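Local coordinates for protein imidazoleglycerol-phosphate dehydratase (PDB 2AE8) that catalyses the manganese-dependent dehydration of imidazoleglycerol phosphate to imidazole acetol phosphate, the sixth step of histidine biosynthesis, at residues D126-R131 and I190-K195; T58-L63 and H91-D96; F115-T120 and S137-L142; T68-T71 and S77-I80; E151-F156 and G184-E189. One frame throughout, in Å; residues are numbered along the deposited sequence.

Contact 1 (D126-R131 and I190-K195). With MG (magnesium ion), chain L.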
# COMPACT_ATOMS: atom_id res chain seq x y z
N ASP B 126 19.21 27.25 -21.13
CA ASP B 126 19.70 25.88 -21.13
C ASP B 126 18.58 24.93 -20.68
O ASP B 126 17.56 24.83 -21.37
CB ASP B 126 21.00 25.74 -20.31
CG ASP B 126 22.20 26.42 -20.99
OD1 ASP B 126 22.16 26.62 -22.22
OD2 ASP B 126 23.18 26.77 -20.30
N GLU B 127 18.75 24.27 -19.54
CA GLU B 127 17.79 23.27 -19.03
C GLU B 127 16.43 23.87 -18.64
O GLU B 127 15.41 23.17 -18.60
CB GLU B 127 18.39 22.51 -17.83
CG GLU B 127 18.33 23.25 -16.45
CD GLU B 127 19.10 24.57 -16.39
OE1 GLU B 127 18.70 25.47 -15.61
OE2 GLU B 127 20.09 24.73 -17.13
N THR B 128 16.42 25.17 -18.35
CA THR B 128 15.24 25.83 -17.79
C THR B 128 14.32 26.30 -18.90
O THR B 128 14.79 26.71 -19.97
CB THR B 128 15.66 27.04 -16.95
OG1 THR B 128 16.27 26.57 -15.75
CG2 THR B 128 14.47 27.94 -16.58
N LEU B 129 13.02 26.26 -18.64
CA LEU B 129 12.04 26.91 -19.50
C LEU B 129 11.03 27.64 -18.61
O LEU B 129 10.46 27.02 -17.70
CB LEU B 129 11.33 25.90 -20.41
CG LEU B 129 10.24 26.46 -21.34
CD1 LEU B 129 10.83 27.35 -22.45
CD2 LEU B 129 9.45 25.32 -21.94
N ALA B 130 10.84 28.94 -18.82
CA ALA B 130 9.82 29.67 -18.11
C ALA B 130 8.78 30.27 -19.04
O ALA B 130 9.09 30.64 -20.19
CB ALA B 130 10.43 30.76 -17.22
N ARG B 131 7.54 30.35 -18.54
CA ARG B 131 6.47 31.05 -19.23
C ARG B 131 5.93 32.12 -18.31
O ARG B 131 5.63 31.86 -17.14
CB ARG B 131 5.32 30.13 -19.65
CG ARG B 131 4.10 30.88 -20.21
CD ARG B 131 2.90 29.97 -20.42
NE ARG B 131 2.39 29.46 -19.15
CZ ARG B 131 2.22 28.17 -18.89
NH1 ARG B 131 2.51 27.25 -19.81
NH2 ARG B 131 1.75 27.79 -17.70
N ILE B 190 15.84 31.91 -12.33
CA ILE B 190 15.51 33.30 -12.06
C ILE B 190 15.66 34.17 -13.32
O ILE B 190 14.81 35.01 -13.61
CB ILE B 190 16.39 33.83 -10.92
CG1 ILE B 190 16.12 33.00 -9.65
CG2 ILE B 190 16.09 35.31 -10.68
CD1 ILE B 190 17.18 33.17 -8.56
N GLU B 191 16.75 33.97 -14.05
CA GLU B 191 16.98 34.74 -15.27
C GLU B 191 15.90 34.53 -16.32
O GLU B 191 15.39 35.50 -16.88
CB GLU B 191 18.38 34.47 -15.83
CG GLU B 191 18.69 35.24 -17.09
CD GLU B 191 20.18 35.47 -17.31
OE1 GLU B 191 21.00 35.03 -16.47
OE2 GLU B 191 20.52 36.08 -18.33
N ALA B 192 15.54 33.27 -16.59
CA ALA B 192 14.43 33.00 -17.52
C ALA B 192 13.14 33.70 -17.09
O ALA B 192 12.41 34.26 -17.92
CB ALA B 192 14.19 31.47 -17.67
N ILE B 193 12.84 33.67 -15.79
CA ILE B 193 11.64 34.34 -15.26
C ILE B 193 11.69 35.88 -15.46
O ILE B 193 10.72 36.49 -15.92
CB ILE B 193 11.43 34.03 -13.76
CG1 ILE B 193 11.03 32.54 -13.56
CG2 ILE B 193 10.37 34.98 -13.13
CD1 ILE B 193 11.12 32.11 -12.11
N PHE B 194 12.82 36.50 -15.12
CA PHE B 194 12.99 37.94 -15.37
C PHE B 194 12.91 38.29 -16.85
O PHE B 194 12.24 39.26 -17.21
CB PHE B 194 14.30 38.47 -14.77
CG PHE B 194 14.16 38.96 -13.37
CD1 PHE B 194 13.78 40.28 -13.12
CD2 PHE B 194 14.42 38.11 -12.30
CE1 PHE B 194 13.65 40.75 -11.81
CE2 PHE B 194 14.29 38.56 -10.96
CZ PHE B 194 13.90 39.90 -10.72
N LYS B 195 13.56 37.51 -17.71
CA LYS B 195 13.49 37.73 -19.15
C LYS B 195 12.05 37.62 -19.68
O LYS B 195 11.58 38.49 -20.41
CB LYS B 195 14.43 36.81 -19.93
CG LYS B 195 15.95 37.12 -19.78
CD LYS B 195 16.85 36.21 -20.67
CE LYS B 195 16.48 36.29 -22.18
NZ LYS B 195 17.51 35.63 -23.06
MG MG L . 22.81 35.89 -15.81

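Contact 2 (T58-L63 and H91-D96). With MG (magnesium ion), chain J; MG (magnesium ion), chain M.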
# COMPACT_ATOMS: atom_id res chain seq x y z
N THR B 58 21.20 49.43 -6.82
CA THR B 58 20.31 48.96 -5.73
C THR B 58 21.07 48.65 -4.45
O THR B 58 20.47 48.59 -3.37
CB THR B 58 19.56 47.67 -6.11
OG1 THR B 58 20.50 46.58 -6.20
CG2 THR B 58 18.82 47.82 -7.44
N GLY B 59 22.37 48.43 -4.57
CA GLY B 59 23.17 47.94 -3.46
C GLY B 59 23.11 46.42 -3.30
O GLY B 59 23.59 45.89 -2.30
N VAL B 60 22.50 45.74 -4.27
CA VAL B 60 22.40 44.28 -4.27
C VAL B 60 22.83 43.82 -5.65
O VAL B 60 22.12 44.05 -6.64
CB VAL B 60 20.95 43.79 -3.99
CG1 VAL B 60 20.88 42.26 -3.98
CG2 VAL B 60 20.41 44.36 -2.69
N GLY B 61 24.00 43.19 -5.71
CA GLY B 61 24.62 42.84 -6.99
C GLY B 61 23.72 42.02 -7.91
O GLY B 61 23.57 42.34 -9.09
N PHE B 62 23.11 40.97 -7.37
CA PHE B 62 22.31 40.09 -8.21
C PHE B 62 21.08 40.84 -8.71
O PHE B 62 20.68 40.66 -9.86
CB PHE B 62 21.90 38.80 -7.46
CG PHE B 62 21.15 37.82 -8.33
CD1 PHE B 62 21.82 37.06 -9.28
CD2 PHE B 62 19.76 37.71 -8.23
CE1 PHE B 62 21.12 36.16 -10.10
CE2 PHE B 62 19.06 36.81 -9.04
CZ PHE B 62 19.74 36.04 -9.98
N LEU B 63 20.50 41.68 -7.86
CA LEU B 63 19.33 42.47 -8.23
C LEU B 63 19.69 43.47 -9.34
O LEU B 63 18.92 43.65 -10.28
CB LEU B 63 18.72 43.18 -7.02
CG LEU B 63 17.35 43.86 -7.21
CD1 LEU B 63 16.29 42.90 -7.73
CD2 LEU B 63 16.90 44.55 -5.92
N HIS B 91 15.99 42.08 1.77
CA HIS B 91 14.54 41.91 1.71
C HIS B 91 13.85 43.27 1.59
O HIS B 91 13.05 43.50 0.68
CB HIS B 91 14.00 41.17 2.94
CG HIS B 91 12.53 40.87 2.87
ND1 HIS B 91 12.03 39.58 2.79
CD2 HIS B 91 11.44 41.68 2.85
CE1 HIS B 91 10.71 39.62 2.74
NE2 HIS B 91 10.33 40.88 2.77
N HIS B 92 14.17 44.17 2.51
CA HIS B 92 13.55 45.50 2.48
C HIS B 92 13.89 46.18 1.16
O HIS B 92 13.00 46.62 0.45
CB HIS B 92 13.99 46.32 3.68
CG HIS B 92 13.61 45.70 4.99
ND1 HIS B 92 14.44 45.74 6.09
CD2 HIS B 92 12.51 45.01 5.36
CE1 HIS B 92 13.85 45.12 7.10
NE2 HIS B 92 12.68 44.66 6.68
N VAL B 93 15.16 46.18 0.79
CA VAL B 93 15.60 46.81 -0.45
C VAL B 93 14.84 46.26 -1.68
O VAL B 93 14.27 47.02 -2.46
CB VAL B 93 17.12 46.67 -0.63
CG1 VAL B 93 17.56 47.13 -2.02
CG2 VAL B 93 17.84 47.47 0.45
N THR B 94 14.83 44.94 -1.84
CA THR B 94 14.20 44.31 -3.00
C THR B 94 12.70 44.60 -3.05
O THR B 94 12.18 44.96 -4.10
CB THR B 94 14.45 42.78 -2.99
OG1 THR B 94 15.85 42.55 -2.97
CG2 THR B 94 13.88 42.11 -4.23
N GLU B 95 12.03 44.45 -1.91
CA GLU B 95 10.61 44.72 -1.81
C GLU B 95 10.28 46.20 -2.09
O GLU B 95 9.32 46.50 -2.80
CB GLU B 95 10.07 44.32 -0.43
CG GLU B 95 8.58 44.65 -0.25
CD GLU B 95 7.96 44.03 1.00
OE1 GLU B 95 8.69 43.35 1.76
OE2 GLU B 95 6.74 44.21 1.21
N ASP B 96 11.04 47.11 -1.49
CA ASP B 96 10.76 48.55 -1.67
C ASP B 96 11.00 48.99 -3.11
O ASP B 96 10.21 49.75 -3.66
CB ASP B 96 11.57 49.40 -0.68
CG ASP B 96 11.11 49.20 0.76
OD1 ASP B 96 11.85 49.61 1.68
OD2 ASP B 96 10.02 48.63 0.97
MG MG J . 8.06 41.44 2.73
MG MG M . 11.28 43.16 8.05
O HOH W 1 5.88 42.12 2.28
O HOH W 2 8.56 42.40 4.34
O HOH W 3 7.87 40.83 0.93

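Contact 3 (F115-T120 and S137-L142)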
# COMPACT_ATOMS: atom_id res chain seq x y z
N PHE B 115 -3.26 50.13 -25.61
CA PHE B 115 -2.12 49.21 -25.67
C PHE B 115 -2.58 47.77 -25.92
O PHE B 115 -3.77 47.46 -25.78
CB PHE B 115 -1.26 49.33 -24.40
CG PHE B 115 -2.06 49.43 -23.13
CD1 PHE B 115 -2.64 48.30 -22.56
CD2 PHE B 115 -2.25 50.66 -22.52
CE1 PHE B 115 -3.40 48.39 -21.40
CE2 PHE B 115 -3.00 50.76 -21.34
CZ PHE B 115 -3.58 49.62 -20.79
N VAL B 116 -1.64 46.91 -26.31
CA VAL B 116 -1.92 45.50 -26.62
C VAL B 116 -2.57 44.78 -25.43
O VAL B 116 -3.44 43.93 -25.62
CB VAL B 116 -0.63 44.77 -27.11
CG1 VAL B 116 -0.82 43.25 -27.26
CG2 VAL B 116 -0.14 45.38 -28.43
N ARG B 117 -2.16 45.15 -24.22
CA ARG B 117 -2.77 44.68 -22.96
C ARG B 117 -2.34 43.27 -22.52
O ARG B 117 -2.03 43.05 -21.34
CB ARG B 117 -4.31 44.80 -22.95
CG ARG B 117 -4.91 44.30 -21.63
CD ARG B 117 -6.40 44.46 -21.53
NE ARG B 117 -6.88 43.61 -20.45
CZ ARG B 117 -8.12 43.59 -19.98
NH1 ARG B 117 -9.04 44.42 -20.47
NH2 ARG B 117 -8.45 42.75 -19.00
N TYR B 118 -2.33 42.33 -23.46
CA TYR B 118 -1.98 40.94 -23.19
C TYR B 118 -0.60 40.61 -23.74
O TYR B 118 -0.31 40.88 -24.91
CB TYR B 118 -3.02 40.00 -23.82
CG TYR B 118 -4.46 40.37 -23.48
CD1 TYR B 118 -5.21 41.19 -24.32
CD2 TYR B 118 -5.05 39.93 -22.29
CE1 TYR B 118 -6.52 41.56 -24.01
CE2 TYR B 118 -6.36 40.28 -21.97
CZ TYR B 118 -7.08 41.11 -22.83
OH TYR B 118 -8.37 41.46 -22.51
N GLY B 119 0.27 40.03 -22.91
CA GLY B 119 1.57 39.54 -23.38
C GLY B 119 1.93 38.21 -22.75
O GLY B 119 1.75 38.03 -21.54
N THR B 120 2.42 37.28 -23.58
CA THR B 120 2.93 35.97 -23.14
C THR B 120 4.33 35.73 -23.72
O THR B 120 4.55 35.93 -24.92
CB THR B 120 1.98 34.83 -23.59
OG1 THR B 120 0.74 34.95 -22.89
CG2 THR B 120 2.56 33.45 -23.28
N SER B 137 -4.68 44.47 -16.65
CA SER B 137 -6.11 44.32 -16.44
C SER B 137 -6.69 45.32 -15.45
O SER B 137 -7.90 45.56 -15.43
CB SER B 137 -6.39 42.93 -15.89
OG SER B 137 -5.72 42.78 -14.66
N GLY B 138 -5.84 45.85 -14.59
CA GLY B 138 -6.31 46.64 -13.45
C GLY B 138 -6.74 45.80 -12.26
O GLY B 138 -7.10 46.35 -11.22
N ARG B 139 -6.70 44.47 -12.39
CA ARG B 139 -7.00 43.57 -11.27
C ARG B 139 -5.69 42.99 -10.72
O ARG B 139 -5.09 42.12 -11.35
CB ARG B 139 -7.92 42.43 -11.74
CG ARG B 139 -9.31 42.85 -12.20
CD ARG B 139 -10.13 41.62 -12.64
NE ARG B 139 -9.65 41.07 -13.90
CZ ARG B 139 -10.18 41.37 -15.09
NH1 ARG B 139 -11.19 42.23 -15.17
NH2 ARG B 139 -9.70 40.82 -16.21
N PRO B 140 -5.24 43.47 -9.55
CA PRO B 140 -3.91 43.06 -9.08
C PRO B 140 -3.92 41.60 -8.61
O PRO B 140 -4.69 41.24 -7.69
CB PRO B 140 -3.66 44.01 -7.90
CG PRO B 140 -4.73 45.10 -8.02
CD PRO B 140 -5.90 44.38 -8.61
N TYR B 141 -3.11 40.77 -9.26
CA TYR B 141 -3.12 39.31 -9.00
C TYR B 141 -1.86 38.66 -9.55
O TYR B 141 -1.54 38.83 -10.73
CB TYR B 141 -4.34 38.62 -9.65
CG TYR B 141 -4.56 37.22 -9.09
CD1 TYR B 141 -3.83 36.12 -9.58
CD2 TYR B 141 -5.46 37.00 -8.05
CE1 TYR B 141 -4.00 34.85 -9.03
CE2 TYR B 141 -5.65 35.74 -7.51
CZ TYR B 141 -4.92 34.67 -8.00
OH TYR B 141 -5.12 33.44 -7.45
N LEU B 142 -1.18 37.89 -8.70
CA LEU B 142 -0.00 37.11 -9.10
C LEU B 142 -0.18 35.63 -8.77
O LEU B 142 -0.43 35.28 -7.61
CB LEU B 142 1.25 37.59 -8.36
CG LEU B 142 2.53 36.79 -8.57
CD1 LEU B 142 3.05 36.80 -10.04
CD2 LEU B 142 3.62 37.23 -7.61

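Contact 4 (T68-T71 and S77-I80)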
# COMPACT_ATOMS: atom_id res chain seq x y z
N THR B 68 18.82 45.08 -14.79
CA THR B 68 19.44 45.43 -16.07
C THR B 68 18.79 44.60 -17.18
O THR B 68 18.49 45.13 -18.26
CB THR B 68 20.98 45.24 -16.02
OG1 THR B 68 21.53 46.17 -15.07
CG2 THR B 68 21.62 45.47 -17.40
N LEU B 69 18.52 43.33 -16.90
CA LEU B 69 17.80 42.47 -17.84
C LEU B 69 16.38 42.96 -18.12
O LEU B 69 15.92 42.99 -19.27
CB LEU B 69 17.77 41.01 -17.32
CG LEU B 69 19.05 40.21 -17.57
CD1 LEU B 69 19.10 39.03 -16.62
CD2 LEU B 69 19.15 39.73 -19.04
N PHE B 70 15.69 43.35 -17.05
CA PHE B 70 14.36 43.92 -17.15
C PHE B 70 14.36 45.12 -18.11
O PHE B 70 13.53 45.21 -19.03
CB PHE B 70 13.87 44.34 -15.76
CG PHE B 70 12.61 45.17 -15.77
CD1 PHE B 70 11.35 44.56 -15.76
CD2 PHE B 70 12.68 46.57 -15.77
CE1 PHE B 70 10.17 45.32 -15.77
CE2 PHE B 70 11.51 47.34 -15.79
CZ PHE B 70 10.26 46.72 -15.80
N THR B 71 15.31 46.03 -17.93
CA THR B 71 15.33 47.23 -18.78
C THR B 71 15.47 46.88 -20.24
O THR B 71 14.70 47.36 -21.07
CB THR B 71 16.39 48.28 -18.36
OG1 THR B 71 17.71 47.73 -18.46
CG2 THR B 71 16.15 48.72 -16.96
N SER B 77 13.44 52.25 -19.51
CA SER B 77 14.66 52.72 -18.89
C SER B 77 14.45 52.88 -17.40
O SER B 77 13.51 53.54 -16.96
CB SER B 77 15.11 54.05 -19.51
OG SER B 77 15.03 53.95 -20.93
N LEU B 78 15.34 52.28 -16.63
CA LEU B 78 15.30 52.39 -15.19
C LEU B 78 16.50 53.13 -14.67
O LEU B 78 17.64 52.86 -15.07
CB LEU B 78 15.29 51.00 -14.54
CG LEU B 78 14.00 50.41 -13.99
CD1 LEU B 78 14.31 49.01 -13.45
CD2 LEU B 78 13.42 51.29 -12.89
N ASN B 79 16.26 54.06 -13.76
CA ASN B 79 17.34 54.66 -13.01
C ASN B 79 17.05 54.53 -11.54
O ASN B 79 16.06 55.06 -11.04
CB ASN B 79 17.59 56.10 -13.44
CG ASN B 79 18.16 56.18 -14.84
OD1 ASN B 79 19.36 56.14 -15.02
ND2 ASN B 79 17.28 56.21 -15.83
N ILE B 80 17.92 53.81 -10.85
CA ILE B 80 17.71 53.52 -9.45
C ILE B 80 18.91 53.96 -8.64
O ILE B 80 20.04 53.61 -8.94
CB ILE B 80 17.44 52.01 -9.20
CG1 ILE B 80 16.23 51.55 -10.03
CG2 ILE B 80 17.24 51.75 -7.70
CD1 ILE B 80 15.88 50.07 -9.88

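Contact 5 (E151-F156 and G184-E189). With MG (magnesium ion), chain L; MG (magnesium ion), chain T.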
# COMPACT_ATOMS: atom_id res chain seq x y z
N GLU B 151 18.65 27.71 -2.26
CA GLU B 151 18.18 28.74 -1.34
C GLU B 151 18.88 30.09 -1.61
O GLU B 151 18.36 31.16 -1.24
CB GLU B 151 18.40 28.28 0.12
CG GLU B 151 17.73 26.92 0.44
CD GLU B 151 17.51 26.69 1.94
OE1 GLU B 151 18.07 27.44 2.75
OE2 GLU B 151 16.75 25.75 2.30
N LYS B 152 20.05 30.03 -2.23
CA LYS B 152 20.83 31.21 -2.58
C LYS B 152 21.44 31.11 -3.96
O LYS B 152 21.79 30.01 -4.41
CB LYS B 152 21.96 31.44 -1.57
CG LYS B 152 21.48 31.98 -0.20
CD LYS B 152 22.63 32.47 0.67
CE LYS B 152 22.22 32.67 2.13
NZ LYS B 152 21.62 34.00 2.42
N VAL B 153 21.58 32.26 -4.62
CA VAL B 153 22.49 32.40 -5.75
C VAL B 153 23.52 33.43 -5.32
O VAL B 153 23.18 34.59 -5.04
CB VAL B 153 21.78 32.83 -7.05
CG1 VAL B 153 21.04 31.67 -7.66
CG2 VAL B 153 20.81 33.97 -6.77
N GLY B 154 24.77 33.00 -5.22
CA GLY B 154 25.81 33.78 -4.54
C GLY B 154 25.32 34.12 -3.14
O GLY B 154 25.03 33.24 -2.32
N THR B 155 25.17 35.41 -2.87
CA THR B 155 24.77 35.84 -1.55
C THR B 155 23.27 36.20 -1.50
O THR B 155 22.72 36.52 -0.45
CB THR B 155 25.67 37.04 -1.12
OG1 THR B 155 25.64 37.19 0.31
CG2 THR B 155 25.23 38.29 -1.80
N PHE B 156 22.61 36.12 -2.65
CA PHE B 156 21.20 36.55 -2.79
C PHE B 156 20.19 35.46 -2.38
O PHE B 156 20.19 34.37 -2.95
CB PHE B 156 20.95 36.94 -4.25
CG PHE B 156 19.62 37.59 -4.50
CD1 PHE B 156 19.39 38.93 -4.13
CD2 PHE B 156 18.61 36.89 -5.17
CE1 PHE B 156 18.17 39.54 -4.38
CE2 PHE B 156 17.39 37.49 -5.42
CZ PHE B 156 17.16 38.82 -5.04
N GLY B 184 16.50 23.54 -13.08
CA GLY B 184 17.70 22.76 -12.80
C GLY B 184 18.77 23.65 -12.18
O GLY B 184 19.28 23.34 -11.12
N ASN B 185 19.11 24.74 -12.87
CA ASN B 185 20.09 25.73 -12.37
C ASN B 185 19.34 26.98 -11.92
O ASN B 185 18.54 27.52 -12.68
CB ASN B 185 21.15 26.07 -13.44
CG ASN B 185 22.16 27.10 -12.96
OD1 ASN B 185 21.91 28.30 -13.00
ND2 ASN B 185 23.31 26.63 -12.49
N THR B 186 19.57 27.39 -10.68
CA THR B 186 18.80 28.45 -10.04
C THR B 186 19.03 29.81 -10.70
O THR B 186 18.11 30.59 -10.84
CB THR B 186 19.12 28.54 -8.54
OG1 THR B 186 19.03 27.23 -7.96
CG2 THR B 186 18.14 29.46 -7.81
N HIS B 187 20.28 30.09 -11.10
CA HIS B 187 20.58 31.34 -11.81
C HIS B 187 19.77 31.39 -13.11
O HIS B 187 19.13 32.40 -13.41
CB HIS B 187 22.10 31.45 -12.09
CG HIS B 187 22.51 32.77 -12.63
ND1 HIS B 187 23.29 33.66 -11.92
CD2 HIS B 187 22.24 33.37 -13.82
CE1 HIS B 187 23.49 34.75 -12.65
NE2 HIS B 187 22.87 34.60 -13.80
N HIS B 188 19.76 30.28 -13.85
CA HIS B 188 19.00 30.16 -15.09
C HIS B 188 17.50 30.31 -14.84
O HIS B 188 16.78 30.91 -15.65
CB HIS B 188 19.25 28.80 -15.73
CG HIS B 188 20.62 28.64 -16.30
ND1 HIS B 188 21.07 27.45 -16.82
CD2 HIS B 188 21.65 29.52 -16.42
CE1 HIS B 188 22.31 27.60 -17.25
NE2 HIS B 188 22.69 28.85 -17.02
N GLU B 189 17.04 29.74 -13.73
CA GLU B 189 15.62 29.75 -13.40
C GLU B 189 15.14 31.19 -13.19
O GLU B 189 14.15 31.62 -13.75
CB GLU B 189 15.38 28.93 -12.12
CG GLU B 189 15.35 27.41 -12.33
CD GLU B 189 15.50 26.63 -11.01
OE1 GLU B 189 15.54 27.23 -9.91
OE2 GLU B 189 15.63 25.39 -11.09
MG MG L . 22.81 35.89 -15.81
MG MG T . 24.52 29.82 -17.68
O HOH W 4 23.68 32.17 -17.64
O HOH W 5 25.57 27.85 -17.67
O HOH W 6 24.36 29.12 -19.68

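Contact 1 (D126-R131 and I190-K195)
Thr128, whose methyl group packs on Ala192, turns its OG1 the other way, onto Glu127 OE1 at 2.7 Å. The hydroxyl reaches that oxygen from above the carboxylate plane, and the backbone N of Asn185 hydrogen-bonds to the same oxygen. The other carboxylate oxygen, OE2, bonds His188 ND1, so both carboxylate oxygens of Glu127 are engaged. With chi1 at -72°, Thr128 has CG2 anti to its backbone N, and this branch meets Ala192 CB at 3.7 Å. Two residues on, Ala130 offers its CB to the same helix: it lies 3.9 Å from Ala192 CB and 4.1 Å from Ile193 CG1. With alanine on both sides at the centre, the strand and helix axes approach to 7.5 Å, crossing at -29°. One position before Ala192, Glu191 extends along another side of the helix and binds a magnesium ion through OE1 at 2.1 Å. His187 of the same chain and His92 of a neighbouring subunit bind the same ion. Strand 128-135 packs along helix 186-205, flanked in its sheet by strands 118-125 and 175-182, while Ile190 and Phe194 of that helix pack on Phe62 and Met66 of helix 61-74.

Contact 2 (T58-L63 and H91-D96)
Val93 leans on the turn at Thr58 and Val60 from the first part of helix 90-111. Its CB points at the turn, and a chi1 of 171° carries CG1 on in that direction, anti to the backbone N. There CG1 lies 3.5 Å from Thr58 O and 4.0 Å from Val60 CG2, the two valine side chains lying alongside one another and pointing opposite ways. The turn is itself braced: Val60 N donates to Thr58 OG1 at 2.9 Å, with 148° at the hydrogen, which makes an ST turn, and the same hydroxyl is hydrogen-bonded to Asn64 OD1. Val60 occupies the N-cap position of helix 61-74. In the first turn of that helix, Leu63 sends CD2 across to Thr94, 3.7 Å from OG1 and 4.0 Å from CA; the polar need of this OG1 is met by Asp90 O. The helix being packed here carries the HHxxE metal-binding motif of the family. His91 and Glu95, one turn apart, take no part in the packing and hold one magnesium ion through NE2 at 2.3 Å and OE1 at 2.2 Å, with three waters and His188 of a neighbouring subunit. His92 takes a different direction, its NE2 binding a second magnesium ion at 2.5 Å together with His65, His187 and Glu191 of that same neighbour.

Contact 3 (F115-T120 and S137-L142)
Arg117 extends alongside Ser137, its chain straight from CG to NE, and this is the closer-packed part of a small contact. Its NH2 comes 3.7 Å from Ser137 CB, while NE and CZ lie about 4.1 Å from Ser137 CA. Tyr118 steadies the arginine from its own segment: the OH sits 3.3 Å above the centre of the guanidinium plane, and CG of the arginine lies over the face of the tyrosine ring. That hydroxyl also bonds Lys195 NZ of a neighbouring subunit. Arg117 NE makes a salt bridge to Asp135, and this bond and the hydroxyl over one face limit the rotation of the guanidinium. Ser137 is fixed by an ST turn, its OG accepting from Arg139 N at 3.0 Å with a fairly straight 160° at the hydrogen; Thr175 OG1 is a further partner of the serine hydroxyl. The looser side is that of Arg139, which touches through a single atom. A bend at chi3 of -72° leaves Arg139 NH2 3.6 Å from Arg117 NH2, at the edge of the Arg117 guanidinium, with the two planes 52° apart. All three touching residues are partly exposed, between the start of strand 118-125 and the turn leading into strand 141-145. Two guanidinium groups this close would concentrate positive charge, consistent with the role inferred for both arginines in binding the phosphate-bearing substrate.

Contact 4 (T68-T71 and S77-I80)
The CA atoms of Thr71 and Ser77 are 5.5 Å apart where the end of helix 61-74 meets the start of strand 77-82, the closest approach of the two backbones. Thr71 and Leu78 face each other on either side of the short turn that links helix to strand. Thr71 makes the tightest approach: its CG2 lies 3.4 Å from Leu78 CB, closer than usual for two carbons, and 3.7 Å from Leu78 N. The hydroxyl branch has turned back on its own helix, since chi1 of 62° sets OG1 between the backbone N and carbonyl carbon, where it donates to Thr68 O at 2.7 Å. The donor stands 27° out of that carbonyl plane. This is the second joint of a beta-alpha-beta crossover, in which the chain leaves strand 55-57, passes through helix 61-74 and returns in strand 77-82, parallel to the first strand and beside it. CB of Leu78 points toward the helix, and its chi1 of -103°, away from the staggered positions, suggests some strain. Leu78 CD1 reaches the Phe70 ring at an oblique slant, 3.7 Å from Phe70 CD2 and 4.0 Å from Phe70 CE2, and the two side chains cross at about a right angle. Beyond Leu78, the Phe70 ring also packs on Phe197, Ser198 and Leu201 of helix 186-205, while the leucine meets Ile45 of the adjoining strand 43-48.

Contact 5 (E151-F156 and G184-E189)
Val153 and Thr186 meet at a slant, methyl against methyl, where a hairpin tip leans on the first turn of helix 186-205. The valine aims CG1 at the helix, so that it lies 3.6 Å from Thr186 CG2 and 3.8 Å from Thr186 CB. The same valine methyl comes 3.9 Å from His187 N, at the start of the helix. Behind Val153 the chain reverses in a type II' turn, with Gly154 at positive phi and Val153 and Phe156 exchanging two backbone hydrogen bonds, as in a two-residue beta hairpin. The helix opens with an N-cap: Asn185 OD1 accepts from His188 N at 3.0 Å, on a lone pair in the carbonyl plane, with 162° at the hydrogen. That oxygen also lies above one face of the His188 ring, offset toward the rim. Just before the cap, Gly184 N donates to Glu189 OE2 at 2.9 Å, meeting it on the anti side. The paired histidines then part company. His187, with chi1 at -172°, takes its NE2 to one magnesium ion at 2.4 Å, while His188, with chi1 at -70°, binds another through NE2 at 2.2 Å. Three waters bind the second ion, together with His91 and Glu95 of a neighbouring subunit, and that neighbour also packs on Val153 through its Glu159.

Overall arrangement
Contacts 1 and 5 follow one another on helix 186-205, their centres 12 Å apart, and both reach the same magnesium ion; contact 5 adds a second ion 6.6 Å from the first. Contact 2 carries the complementary ligands: its histidines and Glu95 serve a neighbouring subunit, so each site forms between chains. Within one chain, Phe62 joins contacts 2 and 5, its CD2 lying 3.4 Å from Phe156 CD2. Contact 4 shares helix 61-74 with contact 2, and its Leu69 touches Glu191 and Lys195 of contact 1. Contact 3, about 28 Å from contact 5 between centres, shares a sheet with contact 1 and places arginines that probably bind substrate.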